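Local coordinates for protein MTH0777 (Methanothermobacter thermautotrophicus, PDB 1KJN) that is of unknown function but folds as a Rossmann-like parallel alpha/beta domain and is found as an assembly of two copies, at residues 107-113 and 132-138; 72-76 and 98-102; 38-44 and 61-67; 92-96 and 125-129; 27-32 and 149-153. One frame throughout, in Å; residues are numbered along the deposited sequence.

The five contacts lie on one Rossmann-like domain, whose six parallel strands run in the order 3-2-1-4-5-6. Contacts 3 and 1 join the two outermost strand pairs, with centres about 20 Å apart on opposite sides of the chain's centre. Contacts 2 and 4 share helix 89-102 in the helical layer on one face, and Ala99 touches Leu129 between them. Contact 5 lies on the other face and is about 21 Å from contact 4, centre to centre. Along the chain contact 5 closes a loop that encloses the other four, contact 3 precedes contact 2, and contact 4 interlaces with contacts 1 and 2. Together they sample both outer strand pairs and the helices on both faces of the sheet.

Contact 1 of 5, residues 107-113 and 132-138; sequences LAIIFDR and EIIAARA
Ala108 sits between Glu132 and Ile134 of the parallel neighbour strand, its N donating to Glu132 O at 2.9 Å and its O accepting from Ile134 N over the same length. The alternation continues with Ile110 N to Ile134 O, the shortest of the series at 2.7 Å, and with Ala136 N to Ile110 O at 3.0 Å. A last bond, Asp112 N to Ala136 O, is weak as the strands end. The amides of Leu107 and Ile109 turn to the other side and are satisfied by strand 81-86, while Ala135 O is taken by Arg148 NH1. Beyond the strands, Arg113 curls back through bends at chi2 and chi3, and its NH1 reaches Arg137 O at 3.0 Å. That donor stands 47° out of the carbonyl plane, and the N-H...O angle of 134° makes the bond a bent one. The carboxylate of Asp112 instead turns to Asp114 N through OD2. Among the apolar groups, Leu107 CD1 lies against Ile134 CG1 at 4.1 Å, and Ile110 CD1 meets Ile133 CG2 at 4.0 Å. Leu107, Ile109, Phe111, Ile134 and Ala136 share one face of the sheet, where Phe152, Leu145 and Arg148 of helix 143-153 cover part of it; Ala108, Ile110, Ile133 and Ala135 share the other, where helix 115-128, which connects the two strands, brings Leu121 against Ile110 and Met126 against Ile133.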
# COMPACT_ATOMS: atom_id res chain seq x y z
N LEU A 107 3.41 19.62 -7.95
CA LEU A 107 4.49 18.82 -7.40
C LEU A 107 4.63 17.48 -8.08
O LEU A 107 3.66 16.73 -8.20
CB LEU A 107 4.28 18.61 -5.89
CG LEU A 107 5.26 17.63 -5.23
CD1 LEU A 107 6.68 18.17 -5.30
CD2 LEU A 107 4.85 17.35 -3.79
N ALA A 108 5.84 17.19 -8.53
CA ALA A 108 6.13 15.92 -9.17
C ALA A 108 6.96 15.10 -8.21
O ALA A 108 7.95 15.60 -7.67
CB ALA A 108 6.89 16.14 -10.43
N ILE A 109 6.55 13.85 -7.98
CA ILE A 109 7.28 12.94 -7.09
C ILE A 109 7.75 11.81 -8.02
O ILE A 109 6.97 10.95 -8.47
CB ILE A 109 6.37 12.44 -5.95
CG1 ILE A 109 6.05 13.61 -5.01
CG2 ILE A 109 7.03 11.28 -5.18
CD1 ILE A 109 5.00 13.32 -3.95
N ILE A 110 9.02 11.91 -8.40
CA ILE A 110 9.65 11.00 -9.33
C ILE A 110 10.45 9.91 -8.64
O ILE A 110 11.28 10.19 -7.78
CB ILE A 110 10.56 11.79 -10.29
CG1 ILE A 110 9.70 12.83 -11.02
CG2 ILE A 110 11.32 10.84 -11.22
CD1 ILE A 110 10.46 13.76 -11.95
N PHE A 111 10.22 8.66 -9.06
CA PHE A 111 10.92 7.55 -8.45
C PHE A 111 11.12 6.35 -9.36
O PHE A 111 10.27 6.01 -10.18
CB PHE A 111 10.22 7.11 -7.16
CG PHE A 111 8.83 6.60 -7.37
CD1 PHE A 111 7.77 7.48 -7.61
CD2 PHE A 111 8.57 5.23 -7.34
CE1 PHE A 111 6.48 7.01 -7.84
CE2 PHE A 111 7.28 4.75 -7.56
CZ PHE A 111 6.23 5.64 -7.81
N ASP A 112 12.27 5.71 -9.17
CA ASP A 112 12.68 4.52 -9.89
C ASP A 112 14.03 4.14 -9.25
O ASP A 112 14.71 5.00 -8.69
CB ASP A 112 12.85 4.82 -11.38
CG ASP A 112 13.04 3.56 -12.21
OD1 ASP A 112 12.04 3.06 -12.77
OD2 ASP A 112 14.17 3.06 -12.30
N ARG A 113 14.41 2.87 -9.31
CA ARG A 113 15.69 2.47 -8.73
C ARG A 113 16.88 2.83 -9.61
O ARG A 113 18.00 2.97 -9.13
CB ARG A 113 15.69 0.97 -8.40
CG ARG A 113 14.94 0.65 -7.12
CD ARG A 113 15.57 1.32 -5.90
NE ARG A 113 16.85 0.70 -5.55
CZ ARG A 113 17.60 1.05 -4.51
NH1 ARG A 113 17.22 2.03 -3.69
NH2 ARG A 113 18.74 0.41 -4.28
N GLU A 132 7.60 21.89 -8.71
CA GLU A 132 8.58 21.57 -7.71
C GLU A 132 8.78 20.05 -7.86
O GLU A 132 7.81 19.31 -8.09
CB GLU A 132 8.04 21.91 -6.32
CG GLU A 132 9.09 22.43 -5.35
CD GLU A 132 9.43 23.89 -5.58
OE1 GLU A 132 8.51 24.74 -5.48
OE2 GLU A 132 10.61 24.19 -5.86
N ILE A 133 10.02 19.59 -7.75
CA ILE A 133 10.35 18.18 -7.93
C ILE A 133 10.98 17.46 -6.73
O ILE A 133 11.91 17.97 -6.09
CB ILE A 133 11.30 18.02 -9.14
CG1 ILE A 133 10.65 18.57 -10.41
CG2 ILE A 133 11.71 16.56 -9.31
CD1 ILE A 133 11.58 18.65 -11.60
N ILE A 134 10.45 16.27 -6.44
CA ILE A 134 11.00 15.41 -5.39
C ILE A 134 11.36 14.13 -6.13
O ILE A 134 10.50 13.52 -6.77
CB ILE A 134 9.97 15.05 -4.30
CG1 ILE A 134 9.76 16.24 -3.37
CG2 ILE A 134 10.48 13.87 -3.45
CD1 ILE A 134 8.67 16.01 -2.35
N ALA A 135 12.63 13.76 -6.09
CA ALA A 135 13.06 12.55 -6.77
C ALA A 135 13.91 11.65 -5.89
O ALA A 135 14.67 12.13 -5.04
CB ALA A 135 13.80 12.91 -8.05
N ALA A 136 13.77 10.34 -6.07
CA ALA A 136 14.54 9.37 -5.30
C ALA A 136 14.54 7.97 -5.91
O ALA A 136 13.57 7.55 -6.56
CB ALA A 136 14.03 9.31 -3.86
N ARG A 137 15.65 7.27 -5.73
CA ARG A 137 15.82 5.91 -6.21
C ARG A 137 15.17 5.00 -5.16
O ARG A 137 15.82 4.58 -4.19
CB ARG A 137 17.31 5.58 -6.35
CG ARG A 137 18.03 6.35 -7.47
CD ARG A 137 19.57 6.26 -7.37
NE ARG A 137 20.10 7.06 -6.26
CZ ARG A 137 20.78 6.58 -5.22
NH1 ARG A 137 21.04 5.28 -5.12
NH2 ARG A 137 21.16 7.41 -4.25
N ALA A 138 13.89 4.71 -5.33
CA ALA A 138 13.20 3.87 -4.36
C ALA A 138 12.21 2.92 -5.02
O ALA A 138 11.47 3.30 -5.93
CB ALA A 138 12.46 4.74 -3.32

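Contact 2 of 5, residues 72-76 and 98-102; sequences NELAE and FAGIL
Leu74 pushes one methyl, CD2, against the rim of the Phe98 ring, between the side chains of Ile101 and Leu102. The methyl lies in the plane of the ring, 3.4 Å from Phe98 CD1, so it meets the edge and not the pi face. The two side chains cross at about a right angle, as do those of Leu74 and Leu102, whose CG is 3.8 Å from the same CD2. Ile101 approaches at a slant and sets its CG2 3.9 Å from Leu74 CD2. Leu74 has its CG swung away from the backbone N (chi1 -154°), which aims the forked end at the last turn of helix 89-102. Leu102 also reaches past Leu74, placing its CD2 3.7 Å from Ala75 O. Further on, Glu76 lays its CB 3.3 Å from Ile101 O at the end of the helix, and its extended chain carries OE2 on to Asn103 ND2. An alanine in place of Leu74 is likely to leave the edge of Phe98 and the flanks of Ile101 and Leu102 without their shared partner, opening a gap between the loop and the helix end. Phe98 also packs against Leu67, Cys70 and Ile71 of helix 67-73. With dispersion and hydrophobic burial in place of directed polar bonds between the two segments, the fit depends on shape, while Ala75 N and Glu76 OE2 find partners just beyond, at Asp78 OD2 and Asn103 ND2.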
# COMPACT_ATOMS: atom_id res chain seq x y z
N ASN A 72 -12.00 14.57 -18.11
CA ASN A 72 -13.19 15.01 -18.79
C ASN A 72 -14.02 16.03 -18.03
O ASN A 72 -14.87 16.68 -18.62
CB ASN A 72 -14.05 13.80 -19.14
CG ASN A 72 -14.67 13.91 -20.51
OD1 ASN A 72 -15.88 14.12 -20.64
ND2 ASN A 72 -13.84 13.81 -21.55
N GLU A 73 -13.77 16.18 -16.73
CA GLU A 73 -14.54 17.11 -15.92
C GLU A 73 -13.72 18.30 -15.39
O GLU A 73 -14.27 19.29 -14.94
CB GLU A 73 -15.13 16.35 -14.72
CG GLU A 73 -16.66 16.35 -14.62
CD GLU A 73 -17.34 15.73 -15.83
OE1 GLU A 73 -16.95 14.62 -16.25
OE2 GLU A 73 -18.28 16.36 -16.37
N LEU A 74 -12.40 18.19 -15.46
CA LEU A 74 -11.52 19.21 -14.92
C LEU A 74 -11.46 20.55 -15.68
O LEU A 74 -11.51 20.59 -16.91
CB LEU A 74 -10.11 18.62 -14.81
CG LEU A 74 -9.12 19.18 -13.79
CD1 LEU A 74 -9.60 18.83 -12.38
CD2 LEU A 74 -7.74 18.57 -14.04
N ALA A 75 -11.38 21.64 -14.93
CA ALA A 75 -11.25 22.98 -15.48
C ALA A 75 -10.36 23.78 -14.53
O ALA A 75 -10.28 23.48 -13.33
CB ALA A 75 -12.60 23.65 -15.60
N GLU A 76 -9.72 24.82 -15.07
CA GLU A 76 -8.84 25.67 -14.27
C GLU A 76 -9.60 26.22 -13.07
O GLU A 76 -10.78 26.56 -13.18
CB GLU A 76 -8.26 26.82 -15.12
CG GLU A 76 -7.40 27.84 -14.31
CD GLU A 76 -6.40 28.64 -15.14
OE1 GLU A 76 -6.09 28.25 -16.29
OE2 GLU A 76 -5.88 29.65 -14.63
N PHE A 98 -2.61 17.32 -16.75
CA PHE A 98 -3.34 17.88 -15.62
C PHE A 98 -2.84 19.25 -15.21
O PHE A 98 -3.61 20.11 -14.80
CB PHE A 98 -3.29 16.92 -14.41
CG PHE A 98 -4.22 15.75 -14.52
CD1 PHE A 98 -5.60 15.93 -14.44
CD2 PHE A 98 -3.72 14.45 -14.66
CE1 PHE A 98 -6.46 14.83 -14.49
CE2 PHE A 98 -4.58 13.35 -14.71
CZ PHE A 98 -5.95 13.54 -14.63
N ALA A 99 -1.53 19.46 -15.34
CA ALA A 99 -0.95 20.74 -14.97
C ALA A 99 -1.33 21.85 -15.93
O ALA A 99 -1.54 22.98 -15.51
CB ALA A 99 0.57 20.62 -14.86
N GLY A 100 -1.45 21.52 -17.22
CA GLY A 100 -1.80 22.51 -18.22
C GLY A 100 -3.21 23.03 -18.02
O GLY A 100 -3.49 24.21 -18.25
N ILE A 101 -4.07 22.15 -17.54
CA ILE A 101 -5.46 22.48 -17.26
C ILE A 101 -5.62 23.28 -15.96
O ILE A 101 -6.34 24.27 -15.91
CB ILE A 101 -6.29 21.20 -17.14
CG1 ILE A 101 -6.37 20.50 -18.50
CG2 ILE A 101 -7.68 21.52 -16.55
CD1 ILE A 101 -7.03 19.11 -18.45
N LEU A 102 -4.95 22.82 -14.89
CA LEU A 102 -5.07 23.48 -13.59
C LEU A 102 -4.25 24.75 -13.38
O LEU A 102 -4.67 25.61 -12.59
CB LEU A 102 -4.82 22.48 -12.46
CG LEU A 102 -5.94 21.46 -12.31
CD1 LEU A 102 -5.49 20.29 -11.41
CD2 LEU A 102 -7.18 22.14 -11.76

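Contact 3 of 5, residues 38-44 and 61-67; sequences RVTVTAN and TDEMVDL
Arg38 and Glu63 meet because both chains run out extended before their ends converge: Glu63 has its CG opposite the backbone N (chi1 -173°) and stays straight, whereas Arg38 bends at chi3 (99°). This brings Arg38 NH2 to Glu63 OE2 in a 2.8 Å salt bridge, the carboxylate oxygen lying at the guanidinium edge and the two planes inclined at 55°. Thr40 OG1, alongside, is 3.0 Å from the same OE2 and has a weak bond to Tyr79 OH. Asp62 brings its CB over one face of the Arg38 guanidinium, while its OD2 takes the N-H of Val39 at 2.6 Å on the anti lone pair. The return comes from Val39 O, which is gripped by two successive amides, Asp62 N at 3.0 Å and Glu63 N at 3.3 Å. The other carboxylate oxygen of Asp62 forms a salt bridge with Lys33. An alanine at Asp62 would probably leave Val39 N without its acceptor and Lys33 without its counter-charge. Further along, Val41 N to Glu63 O and Val65 N to Val41 O are regular parallel bonds, and Val41 CG2 packs against Thr61 CG2 at 3.6 Å. Thr42 OG1 donates to Val65 O at 2.8 Å, from above the carbonyl plane. At the far ends Asn44 and Asp66 are N-caps, binding Ala47 N and Ser69 N. With helix 45-54 between them, the strands form a beta-alpha-beta crossover, the unit repeated in Rossmann-like folds, with a helix starting directly after each strand.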
# COMPACT_ATOMS: atom_id res chain seq x y z
N ARG A 38 -8.86 19.37 0.94
CA ARG A 38 -9.79 18.28 0.65
C ARG A 38 -9.00 17.61 -0.47
O ARG A 38 -8.57 18.29 -1.41
CB ARG A 38 -11.12 18.82 0.12
CG ARG A 38 -12.26 17.87 0.35
CD ARG A 38 -13.53 18.38 -0.31
NE ARG A 38 -13.74 17.73 -1.60
CZ ARG A 38 -14.32 16.54 -1.73
NH1 ARG A 38 -14.76 15.89 -0.67
NH2 ARG A 38 -14.43 15.99 -2.94
N VAL A 39 -8.71 16.32 -0.37
CA VAL A 39 -7.90 15.67 -1.39
C VAL A 39 -8.61 14.70 -2.29
O VAL A 39 -9.21 13.73 -1.82
CB VAL A 39 -6.70 14.88 -0.79
CG1 VAL A 39 -5.77 14.40 -1.92
CG2 VAL A 39 -5.93 15.73 0.20
N THR A 40 -8.46 14.91 -3.58
CA THR A 40 -9.05 14.02 -4.57
C THR A 40 -7.91 13.21 -5.18
O THR A 40 -6.88 13.76 -5.57
CB THR A 40 -9.76 14.79 -5.68
OG1 THR A 40 -10.92 15.45 -5.15
CG2 THR A 40 -10.18 13.85 -6.82
N VAL A 41 -8.09 11.89 -5.23
CA VAL A 41 -7.10 11.00 -5.83
C VAL A 41 -7.64 10.53 -7.18
O VAL A 41 -8.81 10.13 -7.29
CB VAL A 41 -6.83 9.76 -4.94
CG1 VAL A 41 -5.87 8.81 -5.64
CG2 VAL A 41 -6.26 10.18 -3.57
N THR A 42 -6.79 10.56 -8.21
CA THR A 42 -7.23 10.11 -9.53
C THR A 42 -6.16 9.19 -10.12
O THR A 42 -4.97 9.49 -10.03
CB THR A 42 -7.51 11.31 -10.49
OG1 THR A 42 -8.00 10.81 -11.75
CG2 THR A 42 -6.24 12.14 -10.74
N ALA A 43 -6.58 8.05 -10.66
CA ALA A 43 -5.67 7.06 -11.22
C ALA A 43 -6.43 5.96 -11.97
O ALA A 43 -7.65 6.04 -12.13
CB ALA A 43 -4.84 6.45 -10.10
N ASN A 44 -5.68 4.95 -12.43
CA ASN A 44 -6.25 3.83 -13.18
C ASN A 44 -6.97 2.89 -12.21
O ASN A 44 -6.74 2.95 -11.01
CB ASN A 44 -5.17 3.11 -14.05
CG ASN A 44 -4.22 2.17 -13.25
OD1 ASN A 44 -4.30 2.05 -12.03
ND2 ASN A 44 -3.32 1.48 -13.98
N THR A 61 -8.22 10.12 2.45
CA THR A 61 -8.52 10.78 1.17
C THR A 61 -9.99 11.16 1.22
O THR A 61 -10.76 10.60 2.00
CB THR A 61 -8.30 9.87 -0.06
OG1 THR A 61 -9.23 8.78 -0.01
CG2 THR A 61 -6.87 9.33 -0.10
N ASP A 62 -10.40 12.09 0.37
CA ASP A 62 -11.79 12.53 0.39
C ASP A 62 -12.63 12.08 -0.78
O ASP A 62 -13.82 11.78 -0.64
CB ASP A 62 -11.81 14.05 0.50
CG ASP A 62 -11.07 14.54 1.73
OD1 ASP A 62 -11.53 14.24 2.84
OD2 ASP A 62 -9.99 15.16 1.58
N GLU A 63 -11.99 11.99 -1.94
CA GLU A 63 -12.68 11.61 -3.14
C GLU A 63 -11.71 10.88 -4.07
O GLU A 63 -10.49 11.04 -3.97
CB GLU A 63 -13.20 12.89 -3.81
CG GLU A 63 -14.09 12.66 -5.02
CD GLU A 63 -14.51 13.95 -5.72
OE1 GLU A 63 -15.46 13.89 -6.52
OE2 GLU A 63 -13.88 15.01 -5.49
N MSE A 64 -12.27 10.07 -4.96
CA MSE A 64 -11.48 9.33 -5.93
C MSE A 64 -12.23 9.25 -7.25
O MSE A 64 -13.42 8.96 -7.25
CB MSE A 64 -11.18 7.93 -5.42
CG MSE A 64 -10.01 7.91 -4.48
SE MSE A 64 -9.62 6.11 -4.09
CE MSE A 64 -11.20 5.82 -3.03
N VAL A 65 -11.52 9.49 -8.35
CA VAL A 65 -12.10 9.50 -9.69
C VAL A 65 -11.12 8.89 -10.69
O VAL A 65 -9.92 9.11 -10.59
CB VAL A 65 -12.33 10.95 -10.17
CG1 VAL A 65 -13.24 10.97 -11.39
CG2 VAL A 65 -12.89 11.81 -9.07
N ASP A 66 -11.64 8.16 -11.67
CA ASP A 66 -10.83 7.55 -12.73
C ASP A 66 -10.11 8.63 -13.56
O ASP A 66 -10.63 9.74 -13.73
CB ASP A 66 -11.73 6.65 -13.59
CG ASP A 66 -11.28 6.55 -15.02
OD1 ASP A 66 -11.84 7.31 -15.84
OD2 ASP A 66 -10.38 5.73 -15.33
N LEU A 67 -8.92 8.32 -14.06
CA LEU A 67 -8.14 9.29 -14.84
C LEU A 67 -8.89 9.99 -15.96
O LEU A 67 -8.92 11.22 -16.02
CB LEU A 67 -6.89 8.64 -15.43
CG LEU A 67 -5.74 8.32 -14.49
CD1 LEU A 67 -4.78 7.35 -15.16
CD2 LEU A 67 -5.03 9.60 -14.10
O HOH W 1 -15.86 13.73 -2.43

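Contact 4 of 5, residues 92-96 and 125-129; sequences AAYLV and IMETL
In the helical layer on one face of the Rossmann-like sheet, helices 89-102 and 115-128 meet through Ala92, Leu95 and Val96 on one and Ile125 and Thr128 on the other, joined by Leu129 just past its end. Ile125 has CG1 opposite its carbonyl carbon and folds at chi2 (-64°), which turns CD1 toward the neighbouring helix. There it lies 4.0 Å from Ala92 CB and 4.2 Å from Leu95 CD2, the side chains of Leu95 and Ile125 crossing at about a right angle. One turn on, Leu129 CD1 reaches Leu95 CG at 4.0 Å and also approaches the backbone at Val96 CA. These helices follow successive strands, 81-86 and 105-111, so they stand next to each other in consecutive beta-alpha-beta units. Their shared seam faces the sheet: Leu95 rests on Ala108 and Val86, and Ile125 on Ala108, Ile110 and Ile133. Towards the solvent the seam is bordered by Val96 and Thr128. Val96 CG2 touches Thr128 OG1 at 3.7 Å in van der Waals contact, the hydroxyl being bound to Glu124 O one turn back in its own helix. Thr128 holds OG1 between its backbone N and carbonyl carbon (chi1 60°), a position from which it meets both Glu124 O and the valine methyl. Leu129 leaves the helical conformation just after the last turn, yet its N still donates to Ile125 O at 2.7 Å, and its CG faces Val96 CG2 at 4.3 Å.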
# COMPACT_ATOMS: atom_id res chain seq x y z
N ALA A 92 4.29 10.70 -16.37
CA ALA A 92 4.74 12.09 -16.57
C ALA A 92 3.84 12.83 -17.56
O ALA A 92 3.46 13.98 -17.31
CB ALA A 92 6.20 12.15 -17.01
N ALA A 93 3.41 12.15 -18.62
CA ALA A 93 2.53 12.81 -19.60
C ALA A 93 1.20 13.19 -18.95
O ALA A 93 0.69 14.27 -19.20
CB ALA A 93 2.30 11.91 -20.83
N TYR A 94 0.65 12.31 -18.12
CA TYR A 94 -0.61 12.63 -17.45
C TYR A 94 -0.45 13.87 -16.57
O TYR A 94 -1.30 14.76 -16.58
CB TYR A 94 -1.11 11.46 -16.61
CG TYR A 94 -2.12 10.59 -17.33
CD1 TYR A 94 -1.83 9.26 -17.65
CD2 TYR A 94 -3.36 11.10 -17.71
CE1 TYR A 94 -2.76 8.47 -18.34
CE2 TYR A 94 -4.29 10.31 -18.39
CZ TYR A 94 -3.98 9.00 -18.70
OH TYR A 94 -4.90 8.23 -19.39
N LEU A 95 0.65 13.93 -15.81
CA LEU A 95 0.89 15.07 -14.94
C LEU A 95 0.96 16.35 -15.77
O LEU A 95 0.45 17.39 -15.34
CB LEU A 95 2.18 14.89 -14.12
CG LEU A 95 2.53 16.07 -13.20
CD1 LEU A 95 1.35 16.34 -12.26
CD2 LEU A 95 3.82 15.84 -12.43
N VAL A 96 1.60 16.28 -16.93
CA VAL A 96 1.73 17.44 -17.82
C VAL A 96 0.34 17.92 -18.23
O VAL A 96 0.02 19.10 -18.09
CB VAL A 96 2.57 17.10 -19.09
CG1 VAL A 96 2.53 18.27 -20.11
CG2 VAL A 96 4.01 16.80 -18.71
N ILE A 125 10.18 16.60 -16.85
CA ILE A 125 9.32 17.47 -16.07
C ILE A 125 9.84 18.91 -16.06
O ILE A 125 9.06 19.85 -16.13
CB ILE A 125 9.17 16.95 -14.61
CG1 ILE A 125 8.46 15.59 -14.59
CG2 ILE A 125 8.43 17.98 -13.76
CD1 ILE A 125 7.00 15.61 -15.09
N MSE A 126 11.17 19.07 -15.98
CA MSE A 126 11.80 20.39 -15.97
C MSE A 126 11.60 21.16 -17.29
O MSE A 126 11.37 22.36 -17.29
CB MSE A 126 13.30 20.27 -15.72
CG MSE A 126 13.67 19.72 -14.37
SE MSE A 126 15.56 19.93 -14.00
CE MSE A 126 15.40 21.33 -12.68
N GLU A 127 11.73 20.44 -18.40
CA GLU A 127 11.60 21.02 -19.73
C GLU A 127 10.15 21.29 -20.13
O GLU A 127 9.88 22.13 -20.98
CB GLU A 127 12.25 20.10 -20.77
CG GLU A 127 13.77 20.08 -20.70
CD GLU A 127 14.39 18.71 -20.98
OE1 GLU A 127 13.85 17.94 -21.82
OE2 GLU A 127 15.42 18.40 -20.35
N THR A 128 9.21 20.58 -19.49
CA THR A 128 7.80 20.73 -19.82
C THR A 128 6.95 21.48 -18.79
O THR A 128 5.96 22.13 -19.15
CB THR A 128 7.14 19.34 -20.04
OG1 THR A 128 7.26 18.55 -18.84
CG2 THR A 128 7.81 18.59 -21.19
N LEU A 129 7.35 21.42 -17.52
CA LEU A 129 6.58 22.06 -16.47
C LEU A 129 7.26 23.03 -15.54
O LEU A 129 8.49 23.10 -15.45
CB LEU A 129 5.92 20.99 -15.59
CG LEU A 129 4.79 20.12 -16.14
CD1 LEU A 129 4.24 19.25 -15.01
CD2 LEU A 129 3.70 21.00 -16.71

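Contact 5 of 5, residues 27-32 and 149-153; sequences YTSHKL and IDRFM
Tyr27 and Asp150 join the two helices that lie side by side on one face of the Rossmann-like sheet, helix 21-34 and the C-terminal helix 143-153. Their short segments run nearly parallel, 18° apart, with axes 11.0 Å from each other. Tyr27 directs its side chain toward helix 143-153, with CG opposite the backbone N (chi1 -177°), and its OH donates to Asp150 OD1 at 2.6 Å. The oxygen uses its syn lone pair and sits in the ring plane, at the edge, while the carboxylate plane is turned 60° from the ring. Lys31 bends at chi2 and chi3, which brings NZ back to the same OD1 in a weak, 3.3 Å bond that belongs to a salt bridge. Asp150 OD2 pairs with Arg146 NE, and this positive surrounding would probably favour the charged carboxylate. On the sheet side of these polar groups Met153, a selenomethionine, bends at chi2 and pushes its CE between Thr28 and Leu32. CE is 3.5 Å from Thr28 CG2, tighter than usual for two carbons, and 3.6 Å from Leu32 CD2. Beside it Ile149 CD1 lies against Thr28 OG1 at 3.6 Å; that hydroxyl is bonded to Leu24 O in its own helix. Thr28 and Leu32 also reach strand 8-12, and Tyr27 packs on Val53 of the second subunit, so the contact adjoins the dimer interface. A water completes the polar cluster, accepting from Lys31 NZ at 2.8 Å and donating to the backbone carbonyl Asp150 O.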
# COMPACT_ATOMS: atom_id res chain seq x y z
N TYR A 27 0.03 8.61 2.32
CA TYR A 27 0.80 9.38 3.29
C TYR A 27 0.78 10.88 2.93
O TYR A 27 0.57 11.73 3.78
CB TYR A 27 2.26 8.90 3.34
CG TYR A 27 3.09 9.62 4.38
CD1 TYR A 27 3.90 10.71 4.03
CD2 TYR A 27 3.04 9.25 5.73
CE1 TYR A 27 4.65 11.41 5.01
CE2 TYR A 27 3.78 9.93 6.71
CZ TYR A 27 4.58 11.01 6.34
OH TYR A 27 5.34 11.65 7.30
N THR A 28 1.00 11.18 1.65
CA THR A 28 1.01 12.55 1.16
C THR A 28 -0.38 13.17 1.29
O THR A 28 -0.51 14.31 1.73
CB THR A 28 1.47 12.61 -0.29
OG1 THR A 28 2.70 11.88 -0.41
CG2 THR A 28 1.70 14.07 -0.76
N SER A 29 -1.43 12.40 0.98
CA SER A 29 -2.80 12.90 1.07
C SER A 29 -3.16 13.25 2.52
O SER A 29 -3.86 14.24 2.79
CB SER A 29 -3.81 11.91 0.52
OG SER A 29 -5.14 12.36 0.73
N HIS A 30 -2.68 12.44 3.45
CA HIS A 30 -2.91 12.69 4.85
C HIS A 30 -2.19 13.97 5.23
O HIS A 30 -2.71 14.75 6.02
CB HIS A 30 -2.39 11.54 5.70
CG HIS A 30 -2.44 11.82 7.17
ND1 HIS A 30 -1.30 12.01 7.93
CD2 HIS A 30 -3.48 11.91 8.03
CE1 HIS A 30 -1.64 12.20 9.19
NE2 HIS A 30 -2.96 12.14 9.28
N LYS A 31 -0.98 14.18 4.70
CA LYS A 31 -0.24 15.40 5.02
C LYS A 31 -1.03 16.62 4.55
O LYS A 31 -1.12 17.61 5.27
CB LYS A 31 1.12 15.39 4.33
CG LYS A 31 2.07 14.34 4.85
CD LYS A 31 2.51 14.62 6.29
CE LYS A 31 3.65 15.61 6.34
NZ LYS A 31 4.17 15.75 7.74
N LEU A 32 -1.61 16.52 3.36
CA LEU A 32 -2.37 17.61 2.79
C LEU A 32 -3.65 17.89 3.58
O LEU A 32 -3.99 19.05 3.79
CB LEU A 32 -2.67 17.34 1.30
CG LEU A 32 -1.45 17.43 0.38
CD1 LEU A 32 -1.78 17.00 -1.04
CD2 LEU A 32 -0.90 18.84 0.39
N ILE A 149 9.33 14.19 1.39
CA ILE A 149 7.96 14.71 1.34
C ILE A 149 7.68 15.48 2.63
O ILE A 149 7.03 16.53 2.61
CB ILE A 149 6.90 13.58 1.15
CG1 ILE A 149 6.95 13.06 -0.29
CG2 ILE A 149 5.49 14.08 1.47
CD1 ILE A 149 6.30 11.71 -0.47
N ASP A 150 8.14 14.96 3.77
CA ASP A 150 7.94 15.66 5.04
C ASP A 150 8.55 17.06 4.99
O ASP A 150 7.94 18.03 5.46
CB ASP A 150 8.61 14.91 6.19
CG ASP A 150 7.77 13.77 6.72
OD1 ASP A 150 6.53 13.81 6.56
OD2 ASP A 150 8.35 12.85 7.31
N ARG A 151 9.75 17.14 4.42
CA ARG A 151 10.48 18.40 4.31
C ARG A 151 9.73 19.41 3.44
O ARG A 151 9.52 20.56 3.85
CB ARG A 151 11.89 18.16 3.78
CG ARG A 151 12.73 17.26 4.70
CD ARG A 151 14.23 17.44 4.50
NE ARG A 151 15.04 16.67 5.45
CZ ARG A 151 14.90 16.69 6.78
NH1 ARG A 151 13.97 17.45 7.35
NH2 ARG A 151 15.69 15.95 7.54
N PHE A 152 9.30 18.96 2.27
CA PHE A 152 8.54 19.79 1.36
C PHE A 152 7.30 20.32 2.09
O PHE A 152 6.98 21.50 2.01
CB PHE A 152 8.10 18.97 0.15
CG PHE A 152 7.14 19.69 -0.76
CD1 PHE A 152 7.61 20.49 -1.79
CD2 PHE A 152 5.77 19.58 -0.58
CE1 PHE A 152 6.74 21.18 -2.63
CE2 PHE A 152 4.88 20.27 -1.41
CZ PHE A 152 5.37 21.07 -2.44
N MSE A 153 6.62 19.43 2.81
CA MSE A 153 5.39 19.78 3.52
C MSE A 153 5.53 20.73 4.71
O MSE A 153 4.58 21.42 5.07
CB MSE A 153 4.68 18.51 3.99
CG MSE A 153 4.10 17.66 2.87
SE MSE A 153 2.61 18.52 1.99
CE MSE A 153 2.36 17.23 0.58
O HOH W 2 6.20 17.71 7.63